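Local coordinates for carbohydrate binding protein, putative, cpb33A (Cellvibrio japonicus, PDB 5FJQ) that is a copper-dependent lytic polysaccharide monooxygenase domain that probably cleaves chitin chains oxidatively, helping the bacterium to use chitin, at residues Gln160-Trp163 and Asp164-Ala167. Residues are numbered along the deposited sequence; the frame is centred on the assembly and turned at random.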
loop_
_atom_site.group_PDB
_atom_site.type_symbol
_atom_site.label_atom_id
_atom_site.label_comp_id
_atom_site.label_asym_id
_atom_site.label_seq_id
_atom_site.Cartn_x
_atom_site.Cartn_y
_atom_site.Cartn_z
ATOM N N GLN A 160 -7.062 -4.045 -8.239
ATOM C CA GLN A 160 -8.483 -4.248 -8.528
ATOM C C GLN A 160 -8.612 -5.604 -9.297
ATOM O O GLN A 160 -8.113 -5.754 -10.423
ATOM C CB GLN A 160 -9.134 -3.026 -9.290
ATOM C CG GLN A 160 -10.600 -3.220 -9.722
ATOM C CD GLN A 160 -11.573 -3.254 -8.582
ATOM O OE1 GLN A 160 -11.861 -2.211 -7.925
ATOM N NE2 GLN A 160 -12.162 -4.423 -8.372
ATOM N N ARG A 161 -9.214 -6.575 -8.594
ATOM C CA ARG A 161 -9.578 -7.903 -9.104
ATOM C C ARG A 161 -10.684 -7.691 -10.164
ATOM O O ARG A 161 -11.574 -6.828 -9.993
ATOM C CB ARG A 161 -10.055 -8.789 -7.939
ATOM C CG ARG A 161 -10.533 -10.190 -8.330
ATOM C CD ARG A 161 -10.691 -11.046 -7.090
ATOM N NE ARG A 161 -10.985 -12.447 -7.419
ATOM C CZ ARG A 161 -11.495 -13.313 -6.537
ATOM N NH1 ARG A 161 -11.725 -12.898 -5.299
ATOM N NH2 ARG A 161 -11.775 -14.572 -6.875
ATOM N N ASP A 162 -10.623 -8.431 -11.270
ATOM C CA ASP A 162 -11.538 -8.170 -12.390
ATOM C C ASP A 162 -12.939 -8.702 -12.129
ATOM O O ASP A 162 -13.147 -9.911 -12.199
ATOM C CB ASP A 162 -10.991 -8.803 -13.656
ATOM C CG ASP A 162 -11.719 -8.328 -14.870
ATOM O OD1 ASP A 162 -12.935 -8.172 -14.822
ATOM O OD2 ASP A 162 -11.049 -8.075 -15.862
ATOM N N TRP A 163 -13.908 -7.809 -11.840
ATOM C CA TRP A 163 -15.192 -8.315 -11.376
ATOM C C TRP A 163 -16.038 -8.860 -12.546
ATOM O O TRP A 163 -17.036 -9.556 -12.321
ATOM C CB TRP A 163 -15.981 -7.255 -10.605
ATOM C CG TRP A 163 -16.343 -6.143 -11.468
ATOM C CD1 TRP A 163 -17.441 -6.046 -12.286
ATOM C CD2 TRP A 163 -15.570 -4.952 -11.680
ATOM N NE1 TRP A 163 -17.412 -4.849 -12.992
ATOM C CE2 TRP A 163 -16.278 -4.156 -12.638
ATOM C CE3 TRP A 163 -14.344 -4.473 -11.155
ATOM C CZ2 TRP A 163 -15.810 -2.902 -13.055
ATOM C CZ3 TRP A 163 -13.878 -3.241 -11.569
ATOM C CH2 TRP A 163 -14.613 -2.453 -12.511
ATOM N N ASP A 164 -15.681 -8.517 -13.774
ATOM C CA ASP A 164 -16.396 -9.074 -14.940
ATOM C C ASP A 164 -15.932 -10.469 -15.225
ATOM O O ASP A 164 -16.683 -11.268 -15.796
ATOM C CB ASP A 164 -16.146 -8.244 -16.175
ATOM C CG ASP A 164 -16.925 -6.961 -16.160
ATOM O OD1 ASP A 164 -18.148 -7.023 -15.868
ATOM O OD2 ASP A 164 -16.293 -5.912 -16.394
ATOM N N ARG A 165 -14.710 -10.783 -14.820
ATOM C CA ARG A 165 -14.127 -12.027 -15.259
ATOM C C ARG A 165 -14.003 -12.989 -14.105
ATOM O O ARG A 165 -13.523 -14.111 -14.278
ATOM C CB ARG A 165 -12.753 -11.764 -15.952
ATOM C CG ARG A 165 -12.853 -11.022 -17.295
ATOM C CD ARG A 165 -11.608 -11.090 -18.147
ATOM N NE ARG A 165 -10.593 -10.110 -17.726
ATOM C CZ ARG A 165 -9.333 -10.395 -17.356
ATOM N NH1 ARG A 165 -8.920 -11.665 -17.364
ATOM N NH2 ARG A 165 -8.500 -9.407 -16.974
ATOM N N ASP A 166 -14.366 -12.545 -12.907
ATOM C CA ASP A 166 -13.851 -13.208 -11.719
ATOM C C ASP A 166 -14.614 -12.858 -10.467
ATOM O O ASP A 166 -15.535 -13.588 -10.134
ATOM C CB ASP A 166 -12.306 -12.980 -11.586
ATOM C CG ASP A 166 -11.680 -13.763 -10.454
ATOM O OD1 ASP A 166 -12.393 -14.448 -9.660
ATOM O OD2 ASP A 166 -10.436 -13.674 -10.332
ATOM N N ALA A 167 -14.226 -11.790 -9.754
ATOM C CA ALA A 167 -14.919 -11.321 -8.556
ATOM C C ALA A 167 -14.460 -9.893 -8.250
ATOM O O ALA A 167 -13.354 -9.470 -8.676
ATOM C CB ALA A 167 -14.655 -12.220 -7.349
HETATM O O HOH W 1 -9.394 -15.795 -8.850
#
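Arg161 and Asp166 both set CG opposite the backbone N (chi1 177° and -174°), and with the arginine chain extended from CG to NE, guanidinium and carboxylate meet across the turn. The planes of the two groups stand nearly perpendicular (81°), yet a two-point salt bridge still forms: Arg161 NH2 reaches Asp166 OD1 at 2.9 Å, on the syn side of that oxygen though well out of the carboxylate plane, while the Arg161 NE bond to Asp166 OD2 is straighter but, at 3.2 Å, weak. A water that donates to Asp166 OD2 also accepts a weak hydrogen bond from Arg161 NH2, and the methyl of Ala167 sits over the centre of one guanidinium face, with Ala167 CB 3.4 Å from Arg161 CZ. Glu169 pairs with Arg161 NH1, so the guanidinium is held by acidic partners at both of its terminal nitrogens. These residues form the hairpin loop joining antiparallel strands 152-161 and 169-178 of the LPMO domain, beside the copper site: Arg161 touches His100, which binds copper together with His1, and Asp166 OD2 accepts a hydrogen bond from Lys101 N, next in sequence to His100.

Inside the loop, Asp162 organises an Asx turn within a type I beta turn. Asp162 OD1 accepts a hydrogen bond from Asp164 N at 3.0 Å and a weak one from Arg165 N. Arg165 N also donates to Asp162 O at 3.2 Å, from above the carbonyl plane. Asp162 OD2 forms a salt bridge with Arg165 NE at 2.8 Å, though the hydrogen bond within it is bent and weak; one guanidinium face lies against Asp162 CB. Asp135 and the Ala134 carbonyl fix the far end of Arg165, while the Asp164 carboxylate, beside the Trp163 ring, forms a salt bridge with Lys103, itself in cation-pi contact with that ring.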